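Putative 5-carboxymethyl-2-hydroxymuconate isomerase (Pseudomonas aeruginosa, PDB 3E6Q) probably catalyses the isomerisation of 5-carboxymethyl-2-hydroxymuconate and assembles from three copies of the chain. Local coordinates at residues A[84-89]-A[124-129]; A[31-36]-A[79-84]. All blocks are in the same frame, centred on the assembly; numbering follows the deposited sequence. Where two conformers were deposited one is given.

From the N terminus the chain runs through strand 24-30 and reaches residues 31-36, then passes helix 39-52 and strand 62-73 before residues 79-84 come back beside them and close contact 2. His84, the last residue of contact 2, is the first of contact 1, so the two follow one another in series. The chain then takes helix 95-112, which covers one face of the sheet, and short strand 113-115 before residues 124-129 settle against 84-89. Contact 2 thus fastens the turn after strand 24-30 to the start of strand 82-90, and contact 1 pairs that strand with 121-130, the outermost within this chain. A probable hydrogen bond from Ser124 N to Leu83 O joins them.

Contact 1. Residues A[84-89]-A[124-129]; sequences HACLSI and SVEVRE. With FMT (formic acid), chain P.
At the edge of the His84 imidazole, near its plane, lie Ser124 OG and oxygen O1 of a bound formic acid, one at each ring nitrogen. The ring rises from one face of a parallel pair, short axes inclined by 16°, the two strands of a beta-alpha-beta unit connected through helix 95-112. ND1 and Ser124 OG share a hydrogen bond of 2.7 Å, and NE2 donates to O1 of the formic acid through a nearly straight bond (170°), which suits a residue with two polar ring atoms. On the same face the guanidinium of Arg128 is also met at its edge, where NH1 donates to Ser88 OG at 2.9 Å. Backbone bonds such as Glu126 N to Ala85 O, 2.9 Å, join the strands. The opposite face carries Ala85, Leu87, Val125 and Val127, apolar residues, of which Ala85, Leu87 and Val125 pack against that helix; Leu87 CD2 and Val127 CG1 are 4.3 Å apart. On the polar face Glu126 OE2 forms a salt bridge with Arg128 of the second subunit, and Arg128 NH2 one with Glu126 of the third. With CG of Arg128 between its backbone N and carbonyl carbon (chi1 63°), the chain leans across to Cys86, bringing CD within 3.5 Å of SG.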
ATOM      1  N   HIS A  84      -1.470  -8.997  -8.314  1.00 14.96           N
ATOM      2  CA  HIS A  84      -2.418  -7.905  -8.002  1.00 15.26           C
ATOM      3  C   HIS A  84      -1.864  -6.535  -8.353  1.00 15.82           C
ATOM      4  O   HIS A  84      -0.666  -6.276  -8.163  1.00 17.05           O
ATOM      5  CB  HIS A  84      -2.792  -7.959  -6.525  1.00 15.11           C
ATOM      6  CG  HIS A  84      -3.739  -6.882  -6.108  1.00 17.79           C
ATOM      7  ND1 HIS A  84      -5.066  -6.850  -6.505  1.00 15.39           N
ATOM      8  CD2 HIS A  84      -3.542  -5.791  -5.333  1.00 18.90           C
ATOM      9  CE1 HIS A  84      -5.641  -5.779  -5.981  1.00 15.61           C
ATOM     10  NE2 HIS A  84      -4.736  -5.104  -5.287  1.00 17.34           N
ATOM     11  N   ALA A  85      -2.725  -5.662  -8.848  1.00 14.71           N
ATOM     12  CA  ALA A  85      -2.362  -4.283  -9.065  1.00 15.45           C
ATOM     13  C   ALA A  85      -3.378  -3.369  -8.404  1.00 14.92           C
ATOM     14  O   ALA A  85      -4.566  -3.676  -8.305  1.00 13.76           O
ATOM     15  CB  ALA A  85      -2.271  -3.966 -10.532  1.00 16.32           C
ATOM     16  N   CYS A  86      -2.884  -2.223  -7.959  1.00 14.60           N
ATOM     17  CA  CYS A  86      -3.730  -1.169  -7.399  1.00 14.42           C
ATOM     18  C   CYS A  86      -3.364   0.103  -8.168  1.00 15.45           C
ATOM     19  O   CYS A  86      -2.223   0.606  -8.095  1.00 14.31           O
ATOM     20  CB  CYS A  86      -3.467  -1.010  -5.898  1.00 16.15           C
ATOM     21  SG  CYS A  86      -4.587   0.244  -5.206  1.00 20.12           S
ATOM     22  N   LEU A  87      -4.299   0.557  -8.984  1.00 14.58           N
ATOM     23  CA  LEU A  87      -4.189   1.811  -9.713  1.00 13.97           C
ATOM     24  C   LEU A  87      -4.876   2.902  -8.912  1.00 16.22           C
ATOM     25  O   LEU A  87      -6.085   2.798  -8.608  1.00 15.96           O
ATOM     26  CB  LEU A  87      -4.856   1.726 -11.096  1.00 14.03           C
ATOM     27  CG  LEU A  87      -4.771   2.996 -11.952  1.00 15.49           C
ATOM     28  CD1 LEU A  87      -3.329   3.277 -12.412  1.00 16.87           C
ATOM     29  CD2 LEU A  87      -5.766   2.943 -13.149  1.00 17.54           C
ATOM     30  N   SER A  88      -4.128   3.946  -8.594  1.00 16.05           N
ATOM     31  CA  SER A  88      -4.689   5.103  -7.869  1.00 15.63           C
ATOM     32  C   SER A  88      -4.730   6.305  -8.763  1.00 16.65           C
ATOM     33  O   SER A  88      -3.681   6.763  -9.279  1.00 16.32           O
ATOM     34  CB  SER A  88      -3.817   5.429  -6.634  1.00 16.05           C
ATOM     35  OG  SER A  88      -3.831   4.378  -5.668  1.00 15.52           O
ATOM     36  N   ILE A  89      -5.951   6.826  -8.944  1.00 16.03           N
ATOM     37  CA  ILE A  89      -6.198   8.013  -9.756  1.00 16.13           C
ATOM     38  C   ILE A  89      -6.858   9.101  -8.911  1.00 15.09           C
ATOM     39  O   ILE A  89      -7.361   8.816  -7.825  1.00 16.33           O
ATOM     40  CB  ILE A  89      -7.050   7.679 -11.011  1.00 16.52           C
ATOM     41  CG1 ILE A  89      -8.502   7.363 -10.635  1.00 17.64           C
ATOM     42  CG2 ILE A  89      -6.341   6.667 -11.944  1.00 17.46           C
ATOM     43  CD1 ILE A  89      -9.468   7.244 -11.831  1.00 17.69           C
ATOM     44  N   SER A 124      -5.725  -9.796 -10.204  1.00 14.48           N
ATOM     45  CA  SER A 124      -6.756  -8.788  -9.876  1.00 14.47           C
ATOM     46  C   SER A 124      -6.204  -7.384 -10.024  1.00 13.53           C
ATOM     47  O   SER A 124      -5.002  -7.150  -9.886  1.00 14.41           O
ATOM     48  CB  SER A 124      -7.322  -8.937  -8.450  1.00 16.72           C
ATOM     49  OG  SER A 124      -6.284  -9.062  -7.480  1.00 15.87           O
ATOM     50  N   VAL A 125      -7.109  -6.445 -10.244  1.00 13.86           N
ATOM     51  CA  VAL A 125      -6.779  -5.027 -10.323  1.00 14.15           C
ATOM     52  C   VAL A 125      -7.865  -4.222  -9.597  1.00 14.27           C
ATOM     53  O   VAL A 125      -9.053  -4.369  -9.946  1.00 14.88           O
ATOM     54  CB  VAL A 125      -6.659  -4.526 -11.790  1.00 15.31           C
ATOM     55  CG1 VAL A 125      -6.291  -3.051 -11.858  1.00 13.91           C
ATOM     56  CG2 VAL A 125      -5.661  -5.342 -12.601  1.00 13.84           C
ATOM     57  N   GLU A 126      -7.449  -3.394  -8.632  1.00 13.48           N
ATOM     58  CA  GLU A 126      -8.318  -2.443  -7.957  1.00 14.46           C
ATOM     59  C   GLU A 126      -8.031  -1.118  -8.630  1.00 15.23           C
ATOM     60  O   GLU A 126      -6.865  -0.812  -8.900  1.00 14.51           O
ATOM     61  CB  GLU A 126      -7.992  -2.323  -6.479  1.00 17.04           C
ATOM     62  CG  GLU A 126      -8.681  -1.189  -5.860  1.00 20.31           C
ATOM     63  CD  GLU A 126      -8.529  -1.052  -4.343  1.00 17.66           C
ATOM     64  OE1 GLU A 126      -7.632  -1.666  -3.705  1.00 19.65           O
ATOM     65  OE2 GLU A 126      -9.329  -0.247  -3.860  1.00 20.27           O
ATOM     66  N   VAL A 127      -9.067  -0.329  -8.881  1.00 15.32           N
ATOM     67  CA  VAL A 127      -8.897   1.084  -9.226  1.00 15.44           C
ATOM     68  C   VAL A 127      -9.472   1.923  -8.049  1.00 14.62           C
ATOM     69  O   VAL A 127     -10.637   1.753  -7.674  1.00 14.76           O
ATOM     70  CB  VAL A 127      -9.639   1.422 -10.517  1.00 15.59           C
ATOM     71  CG1 VAL A 127      -9.425   2.925 -10.856  1.00 17.54           C
ATOM     72  CG2 VAL A 127      -9.189   0.518 -11.673  1.00 16.63           C
ATOM     73  N   ARG A 128      -8.624   2.676  -7.390  1.00 13.99           N
ATOM     74  CA  ARG A 128      -9.015   3.502  -6.256  1.00 14.74           C
ATOM     75  C   ARG A 128      -8.800   4.997  -6.522  1.00 15.70           C
ATOM     76  O   ARG A 128      -8.098   5.379  -7.458  1.00 16.04           O
ATOM     77  CB  ARG A 128      -8.288   3.100  -4.991  1.00 15.81           C
ATOM     78  CG  ARG A 128      -6.760   3.270  -5.035  1.00 14.11           C
ATOM     79  CD  ARG A 128      -6.113   2.969  -3.704  1.00 16.49           C
ATOM     80  NE  ARG A 128      -6.510   3.945  -2.684  1.00 15.01           N
ATOM     81  CZ  ARG A 128      -5.863   5.097  -2.440  1.00 17.40           C
ATOM     82  NH1 ARG A 128      -4.783   5.413  -3.108  1.00 16.05           N
ATOM     83  NH2 ARG A 128      -6.307   5.921  -1.499  1.00 19.08           N
ATOM     84  N   GLU A 129      -9.413   5.819  -5.698  1.00 16.86           N
ATOM     85  CA  GLU A 129      -9.402   7.265  -5.896  1.00 17.01           C
ATOM     86  C   GLU A 129      -8.674   7.986  -4.729  1.00 18.39           C
ATOM     87  O   GLU A 129      -8.855   7.637  -3.551  1.00 19.79           O
ATOM     88  CB  GLU A 129     -10.819   7.763  -5.927  1.00 18.37           C
ATOM     89  CG  GLU A 129     -11.613   7.270  -7.093  1.00 19.75           C
ATOM     90  CD  GLU A 129     -13.032   7.853  -7.087  1.00 27.57           C
ATOM     91  OE1 GLU A 129     -13.806   7.606  -6.120  1.00 30.61           O
ATOM     92  OE2 GLU A 129     -13.358   8.606  -7.993  1.00 24.25           O
TER
HETATM   93  C   FMT P 335      -5.198  -3.439  -2.742  1.00 36.41           C
HETATM   94  O1  FMT P 335      -5.328  -2.918  -3.823  1.00 30.74           O
HETATM   95  O2  FMT P 335      -4.055  -3.799  -2.380  1.00 41.84           O

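Contact 2. Residues A[31-36]-A[79-84]. With FMT (formic acid), chain P.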
ATOM      1  N   ALA A  31       6.309 -14.356  -4.786  1.00 15.51           N
ATOM      2  CA  ALA A  31       7.685 -14.714  -5.177  1.00 14.71           C
ATOM      3  C   ALA A  31       7.803 -15.975  -6.045  1.00 14.60           C
ATOM      4  O   ALA A  31       8.781 -16.146  -6.778  1.00 17.11           O
ATOM      5  CB  ALA A  31       8.590 -14.828  -3.894  1.00 15.13           C
ATOM      6  N   ASN A  32       6.809 -16.869  -5.940  1.00 14.93           N
ATOM      7  CA  ASN A  32       6.703 -18.085  -6.778  1.00 14.56           C
ATOM      8  C   ASN A  32       6.110 -17.908  -8.149  1.00 15.99           C
ATOM      9  O   ASN A  32       5.994 -18.877  -8.891  1.00 16.66           O
ATOM     10  CB  ASN A  32       5.946 -19.182  -6.020  1.00 15.19           C
ATOM     11  CG  ASN A  32       4.518 -18.831  -5.711  1.00 17.08           C
ATOM     12  OD1 ASN A  32       4.143 -17.674  -5.784  1.00 17.23           O
ATOM     13  ND2 ASN A  32       3.706 -19.853  -5.349  1.00 19.25           N
ATOM     14  N   LEU A  33       5.687 -16.684  -8.483  1.00 16.01           N
ATOM     15  CA  LEU A  33       5.078 -16.416  -9.774  1.00 16.62           C
ATOM     16  C   LEU A  33       6.120 -16.254 -10.867  1.00 17.35           C
ATOM     17  O   LEU A  33       7.016 -15.401 -10.774  1.00 18.58           O
ATOM     18  CB  LEU A  33       4.215 -15.139  -9.724  1.00 15.89           C
ATOM     19  CG  LEU A  33       3.378 -14.885 -10.989  1.00 16.87           C
ATOM     20  CD1 LEU A  33       2.384 -16.050 -11.268  1.00 19.05           C
ATOM     21  CD2 LEU A  33       2.621 -13.576 -10.804  1.00 19.21           C
ATOM     22  N   ARG A  34       5.935 -17.005 -11.949  1.00 19.04           N
ATOM     23  CA  ARG A  34       6.760 -16.887 -13.149  1.00 19.74           C
ATOM     24  C   ARG A  34       6.011 -16.021 -14.124  1.00 19.23           C
ATOM     25  O   ARG A  34       4.853 -16.261 -14.362  1.00 19.53           O
ATOM     26  CB  ARG A  34       7.019 -18.276 -13.764  1.00 19.86           C
ATOM     27  CG  ARG A  34       7.899 -19.156 -12.873  1.00 19.65           C
ATOM     28  CD  ARG A  34       8.173 -20.518 -13.494  1.00 24.81           C
ATOM     29  NE  ARG A  34       6.924 -21.236 -13.648  1.00 25.54           N
ATOM     30  CZ  ARG A  34       6.296 -21.435 -14.798  1.00 29.82           C
ATOM     31  NH1 ARG A  34       5.158 -22.134 -14.784  1.00 34.22           N
ATOM     32  NH2 ARG A  34       6.780 -20.959 -15.938  1.00 28.38           N
ATOM     33  N   LEU A  35       6.714 -15.061 -14.734  1.00 19.49           N
ATOM     34  CA  LEU A  35       6.144 -14.149 -15.742  1.00 19.32           C
ATOM     35  C   LEU A  35       6.815 -14.387 -17.077  1.00 20.07           C
ATOM     36  O   LEU A  35       7.963 -14.909 -17.127  1.00 20.69           O
ATOM     37  CB  LEU A  35       6.415 -12.672 -15.340  1.00 19.01           C
ATOM     38  CG  LEU A  35       5.844 -12.204 -13.994  1.00 20.62           C
ATOM     39  CD1 LEU A  35       6.269 -10.753 -13.713  1.00 23.11           C
ATOM     40  CD2 LEU A  35       4.374 -12.326 -13.946  1.00 20.78           C
ATOM     41  N   GLU A  36       6.133 -13.991 -18.134  1.00 21.55           N
ATOM     42  CA  GLU A  36       6.698 -14.029 -19.487  1.00 22.57           C
ATOM     43  C   GLU A  36       7.641 -12.871 -19.758  1.00 24.50           C
ATOM     44  O   GLU A  36       8.355 -12.857 -20.784  1.00 25.77           O
ATOM     45  CB  GLU A  36       5.578 -14.018 -20.522  1.00 24.46           C
ATOM     46  CG  GLU A  36       4.523 -15.121 -20.385  1.00 26.71           C
ATOM     47  CD  GLU A  36       5.034 -16.530 -20.790  1.00 34.29           C
ATOM     48  OE1 GLU A  36       6.200 -16.675 -21.204  1.00 38.44           O
ATOM     49  OE2 GLU A  36       4.272 -17.523 -20.679  1.00 37.65           O
ATOM     50  N   GLU A  79       0.042 -25.205  -3.224  1.00 20.64           N
ATOM     51  CA  GLU A  79       0.934 -24.150  -3.692  0.60 21.38           C
ATOM     52  C   GLU A  79       0.169 -23.248  -4.647  1.00 19.41           C
ATOM     53  O   GLU A  79      -0.414 -23.715  -5.661  1.00 18.41           O
ATOM     54  CB  GLU A  79       2.117 -24.770  -4.451  0.60 22.74           C
ATOM     55  CG  GLU A  79       2.971 -25.711  -3.614  0.60 26.58           C
ATOM     56  CD  GLU A  79       3.842 -24.987  -2.597  0.60 31.22           C
ATOM     57  OE1 GLU A  79       4.089 -23.776  -2.736  0.60 35.59           O
ATOM     58  OE2 GLU A  79       4.315 -25.658  -1.657  0.60 36.92           O
ATOM     59  N   ARG A  80       0.184 -21.957  -4.359  1.00 18.86           N
ATOM     60  CA  ARG A  80      -0.587 -21.002  -5.128  1.00 16.95           C
ATOM     61  C   ARG A  80       0.209 -19.730  -5.310  1.00 16.54           C
ATOM     62  O   ARG A  80       0.976 -19.354  -4.426  1.00 16.85           O
ATOM     63  CB  ARG A  80      -1.876 -20.648  -4.383  1.00 16.54           C
ATOM     64  CG  ARG A  80      -2.842 -21.806  -4.235  1.00 18.85           C
ATOM     65  CD  ARG A  80      -3.974 -21.410  -3.299  1.00 19.30           C
ATOM     66  NE  ARG A  80      -5.021 -22.436  -3.292  1.00 18.37           N
ATOM     67  CZ  ARG A  80      -5.862 -22.650  -2.277  1.00 20.74           C
ATOM     68  NH1 ARG A  80      -5.721 -21.993  -1.157  1.00 19.32           N
ATOM     69  NH2 ARG A  80      -6.796 -23.586  -2.361  1.00 21.02           N
ATOM     70  N   ALA A  81      -0.017 -19.089  -6.440  1.00 15.81           N
ATOM     71  CA  ALA A  81       0.614 -17.802  -6.785  1.00 15.82           C
ATOM     72  C   ALA A  81      -0.489 -16.848  -7.192  1.00 15.26           C
ATOM     73  O   ALA A  81      -1.553 -17.260  -7.670  1.00 15.18           O
ATOM     74  CB  ALA A  81       1.609 -17.956  -7.925  1.00 15.40           C
ATOM     75  N   TYR A  82      -0.250 -15.550  -6.966  1.00 14.24           N
ATOM     76  CA  TYR A  82      -1.193 -14.553  -7.325  1.00 14.49           C
ATOM     77  C   TYR A  82      -0.476 -13.258  -7.710  1.00 13.02           C
ATOM     78  O   TYR A  82       0.707 -13.072  -7.408  1.00 13.45           O
ATOM     79  CB  TYR A  82      -2.288 -14.302  -6.267  1.00 14.70           C
ATOM     80  CG  TYR A  82      -1.825 -13.740  -4.970  1.00 14.05           C
ATOM     81  CD1 TYR A  82      -1.556 -12.379  -4.807  1.00 15.62           C
ATOM     82  CD2 TYR A  82      -1.689 -14.607  -3.853  1.00 15.68           C
ATOM     83  CE1 TYR A  82      -1.153 -11.859  -3.551  1.00 14.94           C
ATOM     84  CE2 TYR A  82      -1.235 -14.092  -2.600  1.00 14.52           C
ATOM     85  CZ  TYR A  82      -0.982 -12.723  -2.480  1.00 14.26           C
ATOM     86  OH  TYR A  82      -0.576 -12.210  -1.273  1.00 15.98           O
ATOM     87  N   LEU A  83      -1.206 -12.436  -8.463  1.00 13.99           N
ATOM     88  CA  LEU A  83      -0.721 -11.182  -9.052  1.00 13.74           C
ATOM     89  C   LEU A  83      -1.846 -10.140  -8.882  1.00 15.09           C
ATOM     90  O   LEU A  83      -3.008 -10.367  -9.236  1.00 14.70           O
ATOM     91  CB  LEU A  83      -0.406 -11.398 -10.528  1.00 14.84           C
ATOM     92  CG  LEU A  83       0.124 -10.252 -11.382  1.00 15.57           C
ATOM     93  CD1 LEU A  83       1.414  -9.652 -10.834  1.00 15.57           C
ATOM     94  CD2 LEU A  83       0.309 -10.735 -12.851  1.00 17.22           C
ATOM     95  N   HIS A  84      -1.470  -8.997  -8.314  1.00 14.96           N
ATOM     96  CA  HIS A  84      -2.418  -7.905  -8.002  1.00 15.26           C
ATOM     97  C   HIS A  84      -1.864  -6.535  -8.353  1.00 15.82           C
ATOM     98  O   HIS A  84      -0.666  -6.276  -8.163  1.00 17.05           O
ATOM     99  CB  HIS A  84      -2.792  -7.959  -6.525  1.00 15.11           C
ATOM    100  CG  HIS A  84      -3.739  -6.882  -6.108  1.00 17.79           C
ATOM    101  ND1 HIS A  84      -5.066  -6.850  -6.505  1.00 15.39           N
ATOM    102  CD2 HIS A  84      -3.542  -5.791  -5.333  1.00 18.90           C
ATOM    103  CE1 HIS A  84      -5.641  -5.779  -5.981  1.00 15.61           C
ATOM    104  NE2 HIS A  84      -4.736  -5.104  -5.287  1.00 17.34           N
TER
HETATM  105  C   FMT P 335      -5.198  -3.439  -2.742  1.00 36.41           C
HETATM  106  O1  FMT P 335      -5.328  -2.918  -3.823  1.00 30.74           O
HETATM  107  O2  FMT P 335      -4.055  -3.799  -2.380  1.00 41.84           O
HETATM  108  O   HOH W   1       4.866 -22.565  -5.354  1.00 22.68           O
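The turn that leaves strand 24-30 is held against the entry to strand 82-90 by one side-chain-to-backbone hydrogen bond and a small apolar cluster. Asn32 ND2 gives a nearly straight bond to Arg80 O, 2.9 Å long with an angle of 172° at the hydrogen. The acceptor lies in the amide plane of Asn32, yet the nitrogen stands above the carbonyl plane of Arg80. An amide suits this place because its two ends do different work: ND2 also donates to a water that in turn donates to Glu79 OE1 in one of that residue's two conformers, while OD1 accepts from Thr30 OG1 and lies 3.3 Å from Ala81 CB. The small Ala81 lets the amide come this close. Next along the turn, Leu33 divides its two methyls, CD1 resting 3.9 Å from Ala81 CB and CD2 3.7 Å from Leu83 CB. With CG anti to the backbone N (chi1 -172°), its branch reaches over to residues 81-83 and crosses that of Leu83 at about a right angle. Arg80 and Tyr82 point away from the turn; Arg80 pairs with Glu119 and with Glu58 of the second subunit. Beyond the cluster, Leu83 packs on strand 24-30 and on Val113 of strand 113-115, the short strand that pairs antiparallel with 34-35.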